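Local structure of surface-associated protein CshA (Streptococcus gordonii, 5L2D) at residues T27-N32 with T43-E48; G37-G42 with P104-R109; Y53-T58 with V146-R151; V59-P64 with G141-V146. The protein binds host fibronectin as a cell-wall-anchored streptococcal surface adhesin, of which this chain is the second non-repetitive domain. One frame throughout, in Å; residues are numbered along the deposited sequence.

How the contacts relate
Contacts 1, 3 and 4 belong to one antiparallel sheet, whereas contact 2 joins two loops beside it. Strand 53-61 links the sheet contacts: contact 1 uses its neighbour 44-50, while contacts 3 and 4 run successively along its pairing with strand 138-150 and share Val146. All four are partly buried. The centre of contact 4 is nearest the chain's centre, about 9 Å from it, against about 20 and 21 Å for those of contacts 1 and 3. Chemistry varies with place: a Met-aromatic pair in contact 1, a phenylalanine-valine crossing in contact 2, a regular ladder in contact 3, and a bulge with a salt bridge in contact 4. Contacts 3 and 4 also meet the second subunit.

Contact 1 of 4, residues T27-N32 with T43-E48; sequences TASMKN and TVFKKE
Met30 brings its sulfur to the rim of the Phe45 ring: SD of Met30 is 3.8 Å from CD1 of Phe45 and lies 80° off the ring normal, which identifies an edge-on Met-aromatic contact. The methionine chain is bent at both chi2 (-94°) and chi3, and this turns its terminal CE away from the ring and toward Thr43, where CE of Met30 lies 4.0 Å from CG2 of Thr43. CB of Ser29 comes obliquely to the ring, 3.9 Å from CE1 of Phe45, while the Ser29 hydroxyl is hydrogen-bonded to Asp26. Beneath these groups the backbones pair antiparallel. The amide N of Lys31 donates to O of Val44 at 2.8 Å, nearly in line with that carbonyl, and N of Val44 returns a bond to O of Lys31 at 2.9 Å. A further bond joins N of Lys46 to O of Ser29 (3.0 Å). The side chains of Lys31 and Val44 occupy the face of the sheet away from Met30 and Phe45. On the Met30 face, Val55 and Val22 also pack against Phe45, and Phe39 meets Met30. The arrangement is that of a short strand, 30-31, hydrogen-bonded to the longer strand 44-50 in an antiparallel beta sheet.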
loop_
_atom_site.group_PDB
_atom_site.type_symbol
_atom_site.label_atom_id
_atom_site.label_comp_id
_atom_site.label_asym_id
_atom_site.label_seq_id
_atom_site.Cartn_x
_atom_site.Cartn_y
_atom_site.Cartn_z
ATOM N N THR A 27 -7.511 20.021 -0.274
ATOM C CA THR A 27 -8.189 20.083 1.003
ATOM C C THR A 27 -9.655 20.461 0.958
ATOM O O THR A 27 -10.361 20.306 1.938
ATOM C CB THR A 27 -7.522 21.107 1.897
ATOM O OG1 THR A 27 -6.746 21.980 1.085
ATOM C CG2 THR A 27 -6.626 20.436 2.852
ATOM N N ALA A 28 -10.116 20.975 -0.166
ATOM C CA ALA A 28 -11.506 21.355 -0.272
ATOM C C ALA A 28 -12.351 20.115 -0.365
ATOM O O ALA A 28 -13.534 20.147 -0.131
ATOM C CB ALA A 28 -11.717 22.215 -1.488
ATOM N N SER A 29 -11.729 19.011 -0.716
ATOM C CA SER A 29 -12.448 17.774 -0.845
ATOM C C SER A 29 -12.228 16.911 0.360
ATOM O O SER A 29 -12.888 15.918 0.530
ATOM C CB SER A 29 -11.994 17.049 -2.093
ATOM O OG SER A 29 -11.812 17.957 -3.150
ATOM N N MET A 30 -11.292 17.296 1.208
ATOM C CA MET A 30 -11.006 16.524 2.399
ATOM C C MET A 30 -11.688 17.043 3.632
ATOM O O MET A 30 -11.961 18.212 3.763
ATOM C CB MET A 30 -9.516 16.478 2.653
ATOM C CG MET A 30 -8.700 16.246 1.417
ATOM S SD MET A 30 -8.338 14.521 1.173
ATOM C CE MET A 30 -8.210 13.947 2.832
ATOM N N LYS A 31 -11.953 16.141 4.547
ATOM C CA LYS A 31 -12.586 16.486 5.812
ATOM C C LYS A 31 -12.055 15.587 6.893
ATOM O O LYS A 31 -11.666 14.467 6.638
ATOM C CB LYS A 31 -14.092 16.323 5.746
ATOM C CG LYS A 31 -14.798 17.321 4.851
ATOM C CD LYS A 31 -16.297 17.353 5.134
ATOM C CE LYS A 31 -16.663 18.392 6.186
ATOM N NZ LYS A 31 -16.876 19.716 5.533
ATOM N N ASN A 32 -12.031 16.102 8.110
ATOM C CA ASN A 32 -11.611 15.350 9.263
ATOM C C ASN A 32 -10.092 14.947 9.246
ATOM O O ASN A 32 -9.684 13.832 9.642
ATOM C CB ASN A 32 -12.558 14.155 9.380
ATOM C CG ASN A 32 -12.874 13.816 10.805
ATOM O OD1 ASN A 32 -12.929 14.695 11.638
ATOM N ND2 ASN A 32 -13.074 12.539 11.096
ATOM N N THR A 43 -10.822 10.345 8.841
ATOM C CA THR A 43 -10.516 11.240 7.735
ATOM C C THR A 43 -11.122 10.780 6.392
ATOM O O THR A 43 -11.046 9.609 6.058
ATOM C CB THR A 43 -8.998 11.313 7.576
ATOM O OG1 THR A 43 -8.409 11.975 8.718
ATOM C CG2 THR A 43 -8.630 12.036 6.312
ATOM N N VAL A 44 -11.678 11.734 5.633
ATOM C CA VAL A 44 -12.593 11.491 4.509
ATOM C C VAL A 44 -12.252 12.350 3.322
ATOM O O VAL A 44 -12.212 13.573 3.434
ATOM C CB VAL A 44 -14.071 11.936 4.822
ATOM C CG1 VAL A 44 -14.874 12.158 3.551
ATOM C CG2 VAL A 44 -14.834 10.933 5.673
ATOM N N PHE A 45 -12.133 11.716 2.163
ATOM C CA PHE A 45 -12.055 12.409 0.876
ATOM C C PHE A 45 -13.368 12.217 0.121
ATOM O O PHE A 45 -13.786 11.090 -0.072
ATOM C CB PHE A 45 -10.897 11.811 0.042
ATOM C CG PHE A 45 -10.917 12.194 -1.420
ATOM C CD1 PHE A 45 -10.338 13.373 -1.850
ATOM C CD2 PHE A 45 -11.493 11.361 -2.369
ATOM C CE1 PHE A 45 -10.346 13.725 -3.194
ATOM C CE2 PHE A 45 -11.498 11.695 -3.724
ATOM C CZ PHE A 45 -10.930 12.889 -4.133
ATOM N N LYS A 46 -13.992 13.289 -0.361
ATOM C CA LYS A 46 -15.290 13.163 -1.049
ATOM C C LYS A 46 -15.368 14.142 -2.199
ATOM O O LYS A 46 -15.185 15.353 -1.996
ATOM C CB LYS A 46 -16.411 13.354 -0.051
ATOM C CG LYS A 46 -17.767 12.984 -0.588
ATOM C CD LYS A 46 -18.685 14.216 -0.655
ATOM C CE LYS A 46 -20.187 13.879 -0.621
ATOM N NZ LYS A 46 -20.652 13.216 0.637
ATOM N N LYS A 47 -15.592 13.632 -3.415
ATOM C CA LYS A 47 -15.533 14.485 -4.595
ATOM C C LYS A 47 -16.364 13.969 -5.737
ATOM O O LYS A 47 -16.394 12.761 -5.994
ATOM C CB LYS A 47 -14.087 14.622 -5.072
ATOM C CG LYS A 47 -13.844 15.609 -6.216
ATOM C CD LYS A 47 -12.418 15.475 -6.750
ATOM C CE LYS A 47 -11.765 16.795 -7.126
ATOM N NZ LYS A 47 -12.310 17.289 -8.417
ATOM N N GLU A 48 -16.997 14.905 -6.448
ATOM C CA GLU A 48 -17.767 14.579 -7.641
ATOM C C GLU A 48 -16.780 14.362 -8.782
ATOM O O GLU A 48 -16.262 15.278 -9.359
ATOM C CB GLU A 48 -18.818 15.661 -7.976
ATOM C CG GLU A 48 -19.578 15.443 -9.299
ATOM C CD GLU A 48 -21.020 15.993 -9.323
ATOM O OE1 GLU A 48 -21.676 15.928 -10.393
ATOM O OE2 GLU A 48 -21.516 16.464 -8.277
#

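Contact 2 of 4, residues G37-G42 with P104-R109; sequences GGFKVG and PSVTGR
Phe39 and Val106 set their side chains across each other at about a right angle, with CB of Phe39 3.9 Å from CG2 of Val106. The phenylalanine CG stands beside its own backbone N, opposite the carbonyl carbon (chi1 -72°), which lays one side of the ring along the backbone of residues 106-108. There CE1 of Phe39 is 3.9 Å from CA of Thr107 and 4.0 Å from N of Gly108, an oblique approach. The same residue supplies the polar link: N of Phe39 donates to O of Val106 at 2.8 Å, nearly straight out from the carbonyl, with an N-H...O angle of 146°. Just before it, Gly38 has no side chain, and the other loop comes close to its backbone: CA of Gly38 is 3.8 Å from CB of Thr107 and 3.9 Å from CB of Ser105. The hydroxyl of Ser105 is hydrogen-bonded to Asp34, whose carboxylate also accepts from N of Gly38, so one side chain ties both loops. Strand 131-132 lies alongside, its Ile131 touching both Phe39 and Val106, and Val106 reaches on to Trp140 and Ile142 of strand 138-150.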
loop_
_atom_site.group_PDB
_atom_site.type_symbol
_atom_site.label_atom_id
_atom_site.label_comp_id
_atom_site.label_asym_id
_atom_site.label_seq_id
_atom_site.Cartn_x
_atom_site.Cartn_y
_atom_site.Cartn_z
ATOM N N GLY A 37 -2.433 17.925 9.743
ATOM C CA GLY A 37 -2.952 18.006 8.374
ATOM C C GLY A 37 -2.900 16.704 7.577
ATOM O O GLY A 37 -3.171 16.686 6.372
ATOM N N GLY A 38 -2.554 15.611 8.241
ATOM C CA GLY A 38 -2.508 14.322 7.589
ATOM C C GLY A 38 -3.733 13.486 7.901
ATOM O O GLY A 38 -4.762 13.992 8.336
ATOM N N PHE A 39 -3.594 12.185 7.698
ATOM C CA PHE A 39 -4.724 11.266 7.677
ATOM C C PHE A 39 -4.784 10.511 8.968
ATOM O O PHE A 39 -3.769 10.072 9.480
ATOM C CB PHE A 39 -4.552 10.253 6.548
ATOM C CG PHE A 39 -4.741 10.820 5.164
ATOM C CD1 PHE A 39 -4.440 12.141 4.865
ATOM C CD2 PHE A 39 -5.181 10.014 4.150
ATOM C CE1 PHE A 39 -4.612 12.647 3.589
ATOM C CE2 PHE A 39 -5.345 10.508 2.876
ATOM C CZ PHE A 39 -5.065 11.827 2.591
ATOM N N LYS A 40 -5.983 10.357 9.488
ATOM C CA LYS A 40 -6.215 9.534 10.663
ATOM C C LYS A 40 -7.442 8.732 10.383
ATOM O O LYS A 40 -8.074 8.885 9.313
ATOM C CB LYS A 40 -6.442 10.388 11.919
ATOM C CG LYS A 40 -7.605 11.373 11.838
ATOM C CD LYS A 40 -7.715 12.217 13.106
ATOM C CE LYS A 40 -8.399 13.568 12.878
ATOM N NZ LYS A 40 -9.841 13.399 12.623
ATOM N N VAL A 41 -7.799 7.881 11.340
ATOM C CA VAL A 41 -8.990 7.101 11.154
ATOM C C VAL A 41 -10.113 8.107 11.233
ATOM O O VAL A 41 -10.172 8.897 12.184
ATOM C CB VAL A 41 -9.195 6.033 12.238
ATOM C CG1 VAL A 41 -10.419 5.191 11.903
ATOM C CG2 VAL A 41 -7.973 5.134 12.358
ATOM N N GLY A 42 -10.962 8.105 10.205
ATOM C CA GLY A 42 -12.166 8.901 10.199
ATOM C C GLY A 42 -12.064 10.016 9.204
ATOM O O GLY A 42 -13.101 10.574 8.796
ATOM N N PRO A 104 5.605 10.708 11.507
ATOM C CA PRO A 104 4.612 11.687 11.044
ATOM C C PRO A 104 3.386 11.057 10.393
ATOM O O PRO A 104 3.454 9.934 9.895
ATOM C CB PRO A 104 5.377 12.553 10.027
ATOM C CG PRO A 104 6.659 11.849 9.734
ATOM C CD PRO A 104 6.916 10.874 10.848
ATOM N N SER A 105 2.279 11.803 10.406
ATOM C CA SER A 105 1.003 11.374 9.824
ATOM C C SER A 105 1.165 11.153 8.321
ATOM O O SER A 105 1.961 11.864 7.684
ATOM C CB SER A 105 -0.089 12.445 10.061
ATOM O OG SER A 105 -0.230 12.821 11.441
ATOM N N VAL A 106 0.427 10.193 7.744
ATOM C CA VAL A 106 0.477 10.045 6.283
ATOM C C VAL A 106 -0.345 11.198 5.687
ATOM O O VAL A 106 -1.189 11.737 6.386
ATOM C CB VAL A 106 0.052 8.631 5.737
ATOM C CG1 VAL A 106 0.101 7.547 6.812
ATOM C CG2 VAL A 106 -1.302 8.656 5.057
ATOM N N THR A 107 -0.097 11.584 4.426
ATOM C CA THR A 107 -0.709 12.791 3.870
ATOM C C THR A 107 -0.457 12.956 2.391
ATOM O O THR A 107 0.437 12.326 1.826
ATOM C CB THR A 107 -0.154 14.074 4.560
ATOM O OG1 THR A 107 -0.631 15.255 3.884
ATOM C CG2 THR A 107 1.396 14.072 4.570
ATOM N N GLY A 108 -1.237 13.847 1.786
ATOM C CA GLY A 108 -0.999 14.292 0.419
ATOM C C GLY A 108 -0.220 15.595 0.394
ATOM O O GLY A 108 0.925 15.631 -0.093
ATOM N N ARG A 109 -0.840 16.626 0.993
ATOM C CA ARG A 109 -0.530 18.075 0.816
ATOM C C ARG A 109 0.879 18.450 0.315
ATOM O O ARG A 109 1.796 18.644 1.105
ATOM C CB ARG A 109 -0.853 18.845 2.115
#

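Contact 3 of 4, residues Y53-T58 with V146-R151; sequences YVVTLT and VEATYR
Strands 53-58 and 146-150 run antiparallel, their axes 4.6 Å apart at closest and their directions 166° apart. This is a regular antiparallel beta ladder in the large sheet of the domain. Two hydrogen-bonded pairs hold it: Val54 with Thr149, where N of Thr149 donates to O of Val54 at 2.8 Å in the carbonyl plane, and Thr56 with Glu147, where N of Thr56 reaches O of Glu147 at 2.9 Å from above the Glu147 carbonyl plane. Each pair is closed by its reciprocal bond. The side chains of these four residues share one face. CB of Val54 rests 3.8 Å from CG2 of Thr149, the two lying alongside and pointing the same way. Thr56 and Glu147 are likewise side by side, with OE1 of Glu147 3.8 Å from CB of Thr56, while OE2 forms a salt bridge with Lys145. The other face carries Tyr53, Val55, Leu57, Val146, Ala148 and Tyr150. On it CD2 of Leu57 meets CG2 of Val146 at 3.8 Å, and the second subunit covers much of this face: its Met280, Phe282 and Val284 pack on Leu57, Val55 and Tyr53. Tyr53 swings its CG to the side away from its own amide nitrogen (chi1 -158°), which places the ring over the partner strand: O of Thr149 sits over one ring face, offset toward the rim, and CE1 of Tyr53 is 3.9 Å from CB of Ala148.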
loop_
_atom_site.group_PDB
_atom_site.type_symbol
_atom_site.label_atom_id
_atom_site.label_comp_id
_atom_site.label_asym_id
_atom_site.label_seq_id
_atom_site.Cartn_x
_atom_site.Cartn_y
_atom_site.Cartn_z
ATOM N N TYR A 53 -21.491 11.545 -10.350
ATOM C CA TYR A 53 -20.727 10.472 -9.735
ATOM C C TYR A 53 -19.853 10.959 -8.555
ATOM O O TYR A 53 -18.910 11.713 -8.736
ATOM C CB TYR A 53 -19.897 9.808 -10.817
ATOM C CG TYR A 53 -19.448 8.402 -10.507
ATOM C CD1 TYR A 53 -18.478 8.153 -9.550
ATOM C CD2 TYR A 53 -19.958 7.313 -11.202
ATOM C CE1 TYR A 53 -18.027 6.865 -9.293
ATOM C CE2 TYR A 53 -19.530 6.017 -10.932
ATOM C CZ TYR A 53 -18.549 5.810 -9.983
ATOM O OH TYR A 53 -18.105 4.549 -9.704
ATOM N N VAL A 54 -20.174 10.494 -7.352
ATOM C CA VAL A 54 -19.470 10.876 -6.141
ATOM C C VAL A 54 -18.773 9.673 -5.483
ATOM O O VAL A 54 -19.392 8.635 -5.244
ATOM C CB VAL A 54 -20.461 11.481 -5.128
ATOM C CG1 VAL A 54 -19.784 11.771 -3.812
ATOM C CG2 VAL A 54 -21.072 12.761 -5.671
ATOM N N VAL A 55 -17.491 9.839 -5.163
ATOM C CA VAL A 55 -16.710 8.788 -4.511
ATOM C C VAL A 55 -16.392 9.305 -3.172
ATOM O O VAL A 55 -16.173 10.492 -3.001
ATOM C CB VAL A 55 -15.383 8.446 -5.226
ATOM C CG1 VAL A 55 -15.631 7.930 -6.631
ATOM C CG2 VAL A 55 -14.505 9.649 -5.356
ATOM N N THR A 56 -16.394 8.408 -2.209
ATOM C CA THR A 56 -16.077 8.767 -0.844
ATOM C C THR A 56 -15.065 7.740 -0.337
ATOM O O THR A 56 -15.324 6.532 -0.327
ATOM C CB THR A 56 -17.337 8.774 0.042
ATOM O OG1 THR A 56 -18.334 9.672 -0.486
ATOM C CG2 THR A 56 -16.978 9.195 1.452
ATOM N N LEU A 57 -13.900 8.235 0.044
ATOM C CA LEU A 57 -12.851 7.435 0.643
ATOM C C LEU A 57 -12.719 7.846 2.068
ATOM O O LEU A 57 -12.469 9.035 2.328
ATOM C CB LEU A 57 -11.500 7.676 -0.038
ATOM C CG LEU A 57 -11.254 6.845 -1.298
ATOM C CD1 LEU A 57 -9.976 7.278 -1.978
ATOM C CD2 LEU A 57 -11.133 5.370 -0.981
ATOM N N THR A 58 -12.828 6.877 2.982
ATOM C CA THR A 58 -12.726 7.147 4.413
ATOM C C THR A 58 -11.731 6.186 5.037
ATOM O O THR A 58 -11.857 4.967 4.850
ATOM C CB THR A 58 -14.072 6.956 5.142
ATOM O OG1 THR A 58 -15.165 7.531 4.390
ATOM C CG2 THR A 58 -13.992 7.555 6.553
ATOM N N VAL A 146 -14.495 2.367 0.723
ATOM C CA VAL A 146 -14.745 2.924 -0.613
ATOM C C VAL A 146 -16.236 2.899 -0.965
ATOM O O VAL A 146 -16.892 1.850 -0.914
ATOM C CB VAL A 146 -14.029 2.109 -1.687
ATOM C CG1 VAL A 146 -14.145 2.791 -3.040
ATOM C CG2 VAL A 146 -12.593 1.914 -1.302
ATOM N N GLU A 147 -16.752 4.051 -1.355
ATOM C CA GLU A 147 -18.150 4.191 -1.685
ATOM C C GLU A 147 -18.254 5.036 -2.920
ATOM O O GLU A 147 -17.398 5.893 -3.203
ATOM C CB GLU A 147 -18.935 4.870 -0.564
ATOM C CG GLU A 147 -18.660 4.359 0.850
ATOM C CD GLU A 147 -19.498 5.091 1.907
ATOM O OE1 GLU A 147 -19.384 6.332 2.038
ATOM O OE2 GLU A 147 -20.288 4.430 2.613
ATOM N N ALA A 148 -19.329 4.814 -3.645
ATOM C CA ALA A 148 -19.547 5.517 -4.864
ATOM C C ALA A 148 -21.046 5.587 -5.170
ATOM O O ALA A 148 -21.805 4.647 -4.941
ATOM C CB ALA A 148 -18.766 4.845 -5.987
ATOM N N THR A 149 -21.425 6.716 -5.745
ATOM C CA THR A 149 -22.790 7.116 -5.948
ATOM C C THR A 149 -22.998 7.576 -7.357
ATOM O O THR A 149 -22.139 8.219 -7.944
ATOM C CB THR A 149 -23.082 8.271 -5.006
ATOM O OG1 THR A 149 -23.920 7.756 -3.995
ATOM C CG2 THR A 149 -23.725 9.577 -5.731
ATOM N N TYR A 150 -24.150 7.264 -7.912
ATOM C CA TYR A 150 -24.532 7.878 -9.151
ATOM C C TYR A 150 -25.940 8.432 -8.956
ATOM O O TYR A 150 -26.885 7.706 -8.537
ATOM C CB TYR A 150 -24.447 6.897 -10.326
ATOM C CG TYR A 150 -24.778 7.603 -11.624
ATOM C CD1 TYR A 150 -23.989 8.663 -12.084
ATOM C CD2 TYR A 150 -25.899 7.267 -12.359
ATOM C CE1 TYR A 150 -24.308 9.344 -13.236
ATOM C CE2 TYR A 150 -26.210 7.935 -13.527
ATOM C CZ TYR A 150 -25.418 8.974 -13.946
ATOM O OH TYR A 150 -25.738 9.656 -15.077
ATOM N N ARG A 151 -26.054 9.738 -9.198
ATOM C CA ARG A 151 -27.311 10.464 -9.021
ATOM C C ARG A 151 -27.939 10.157 -7.666
ATOM O O ARG A 151 -29.145 10.130 -7.498
ATOM C CB ARG A 151 -28.238 10.161 -10.184
ATOM C CG ARG A 151 -27.569 10.517 -11.509
ATOM C CD ARG A 151 -28.484 10.431 -12.708
ATOM N NE ARG A 151 -29.807 10.850 -12.284
ATOM C CZ ARG A 151 -30.940 10.461 -12.844
ATOM N NH1 ARG A 151 -30.924 9.686 -13.911
ATOM N NH2 ARG A 151 -32.093 10.890 -12.348
#

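Contact 4 of 4, residues V59-P64 with G141-V146; sequences VTELKP and GIKFKV
A classic beta bulge interrupts the ladder between strands 53-61 and 138-150, with Thr60 and Glu61 both opposite Lys143. The evidence is the shared acceptor: O of Lys143 receives N of Thr60 at 2.8 Å and, weakly, N of Glu61 at 3.5 Å, while N of Lys143 returns a bond to O of Glu61 at 3.0 Å. The register shifts by one residue between Val59 and Glu61, and the short strand axes stand 133° apart. Glu61 and Lys143 run side by side on one face. Glu61 stays extended, whereas the lysine is bent at chi2, chi3 and chi4; that folding brings NZ of Lys143 to OE1 of Glu61 in a salt bridge of 2.6 Å. Val59 and Phe144 lie on the other face, and apolar contacts continue to Ile142 and Leu62. CG2 of Val59 approaches the Phe144 ring obliquely, 3.7 Å from its CE1, while CG1 of Val59 is 4.0 Å from CG1 of Ile142. CG1 of Ile142 is also touched by Leu62, whose CD2 is 3.5 Å away. Thr60 turns its CG2 across Lys145, 3.8 Å from CB of Lys145, and bonds through OG1 to Glu265 of the second subunit. Strand 53-61 and the residues just after it flank one edge of strand 138-150, and a strand of the second subunit pairs antiparallel with Gly141-Phe144, carrying the sheet across the interface.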
loop_
_atom_site.group_PDB
_atom_site.type_symbol
_atom_site.label_atom_id
_atom_site.label_comp_id
_atom_site.label_asym_id
_atom_site.label_seq_id
_atom_site.Cartn_x
_atom_site.Cartn_y
_atom_site.Cartn_z
ATOM N N VAL A 59 -10.777 6.709 5.808
ATOM C CA VAL A 59 -9.730 5.859 6.384
ATOM C C VAL A 59 -10.303 5.042 7.497
ATOM O O VAL A 59 -10.819 5.598 8.473
ATOM C CB VAL A 59 -8.597 6.661 7.030
ATOM C CG1 VAL A 59 -7.549 5.732 7.614
ATOM C CG2 VAL A 59 -7.940 7.555 6.029
ATOM N N THR A 60 -10.198 3.729 7.394
ATOM C CA THR A 60 -10.722 2.893 8.484
ATOM C C THR A 60 -9.653 2.371 9.383
ATOM O O THR A 60 -9.964 1.850 10.427
ATOM C CB THR A 60 -11.494 1.663 7.988
ATOM O OG1 THR A 60 -10.606 0.750 7.347
ATOM C CG2 THR A 60 -12.547 2.073 7.008
ATOM N N GLU A 61 -8.401 2.445 8.961
ATOM C CA GLU A 61 -7.338 1.820 9.717
ATOM C C GLU A 61 -5.951 2.325 9.335
ATOM O O GLU A 61 -5.663 2.617 8.170
ATOM C CB GLU A 61 -7.396 0.300 9.570
ATOM C CG GLU A 61 -6.550 -0.380 10.630
ATOM C CD GLU A 61 -6.884 -1.847 10.845
ATOM O OE1 GLU A 61 -6.695 -2.640 9.895
ATOM O OE2 GLU A 61 -7.291 -2.211 11.978
ATOM N N LEU A 62 -5.101 2.433 10.344
ATOM C CA LEU A 62 -3.680 2.717 10.156
ATOM C C LEU A 62 -2.805 1.663 10.857
ATOM O O LEU A 62 -2.325 1.887 11.949
ATOM C CB LEU A 62 -3.354 4.116 10.680
ATOM C CG LEU A 62 -3.936 5.264 9.862
ATOM C CD1 LEU A 62 -3.854 6.599 10.605
ATOM C CD2 LEU A 62 -3.234 5.382 8.524
ATOM N N LYS A 63 -2.616 0.510 10.237
ATOM C CA LYS A 63 -1.726 -0.480 10.783
ATOM C C LYS A 63 -0.922 -1.094 9.663
ATOM O O LYS A 63 -1.344 -1.066 8.502
ATOM C CB LYS A 63 -2.510 -1.572 11.469
ATOM C CG LYS A 63 -3.265 -1.168 12.719
ATOM C CD LYS A 63 -3.980 -2.407 13.276
ATOM C CE LYS A 63 -4.528 -2.190 14.688
ATOM N NZ LYS A 63 -3.476 -1.797 15.674
ATOM N N PRO A 64 0.243 -1.661 10.008
ATOM C CA PRO A 64 1.141 -2.313 9.071
ATOM C C PRO A 64 0.761 -3.731 8.759
ATOM O O PRO A 64 -0.021 -4.325 9.494
ATOM C CB PRO A 64 2.452 -2.334 9.837
ATOM C CG PRO A 64 2.023 -2.495 11.252
ATOM C CD PRO A 64 0.891 -1.516 11.325
ATOM N N GLY A 141 0.936 0.956 7.150
ATOM C CA GLY A 141 -0.174 0.611 6.278
ATOM C C GLY A 141 -1.441 1.413 6.542
ATOM O O GLY A 141 -1.612 2.010 7.603
ATOM N N ILE A 142 -2.311 1.419 5.541
ATOM C CA ILE A 142 -3.552 2.152 5.583
ATOM C C ILE A 142 -4.711 1.366 4.885
ATOM O O ILE A 142 -4.501 0.674 3.888
ATOM C CB ILE A 142 -3.341 3.553 4.964
ATOM C CG1 ILE A 142 -4.455 4.508 5.369
ATOM C CG2 ILE A 142 -3.325 3.483 3.451
ATOM C CD1 ILE A 142 -4.269 5.919 4.834
ATOM N N LYS A 143 -5.925 1.462 5.433
ATOM C CA LYS A 143 -7.105 0.937 4.755
ATOM C C LYS A 143 -8.137 2.008 4.603
ATOM O O LYS A 143 -8.377 2.830 5.510
ATOM C CB LYS A 143 -7.753 -0.225 5.518
ATOM C CG LYS A 143 -7.031 -1.552 5.379
ATOM C CD LYS A 143 -7.993 -2.715 5.152
ATOM C CE LYS A 143 -8.652 -3.167 6.445
ATOM N NZ LYS A 143 -7.729 -3.298 7.608
ATOM N N PHE A 144 -8.795 1.940 3.462
ATOM C CA PHE A 144 -9.866 2.831 3.139
ATOM C C PHE A 144 -11.178 2.102 2.922
ATOM O O PHE A 144 -11.195 1.048 2.291
ATOM C CB PHE A 144 -9.548 3.505 1.827
ATOM C CG PHE A 144 -8.504 4.537 1.921
ATOM C CD1 PHE A 144 -8.835 5.824 2.339
ATOM C CD2 PHE A 144 -7.200 4.241 1.582
ATOM C CE1 PHE A 144 -7.864 6.797 2.415
ATOM C CE2 PHE A 144 -6.221 5.204 1.668
ATOM C CZ PHE A 144 -6.552 6.480 2.085
ATOM N N LYS A 145 -12.270 2.719 3.380
ATOM C CA LYS A 145 -13.622 2.369 2.958
ATOM C C LYS A 145 -13.848 3.042 1.659
ATOM O O LYS A 145 -13.461 4.185 1.511
ATOM C CB LYS A 145 -14.605 2.949 3.953
ATOM C CG LYS A 145 -16.066 2.576 3.799
ATOM C CD LYS A 145 -16.736 2.577 5.172
ATOM C CE LYS A 145 -18.224 2.295 5.084
ATOM N NZ LYS A 145 -18.960 3.581 4.950
ATOM N N VAL A 146 -14.495 2.367 0.723
ATOM C CA VAL A 146 -14.745 2.924 -0.613
ATOM C C VAL A 146 -16.236 2.899 -0.965
ATOM O O VAL A 146 -16.892 1.850 -0.914
ATOM C CB VAL A 146 -14.029 2.109 -1.687
ATOM C CG1 VAL A 146 -14.145 2.791 -3.040
ATOM C CG2 VAL A 146 -12.593 1.914 -1.302
#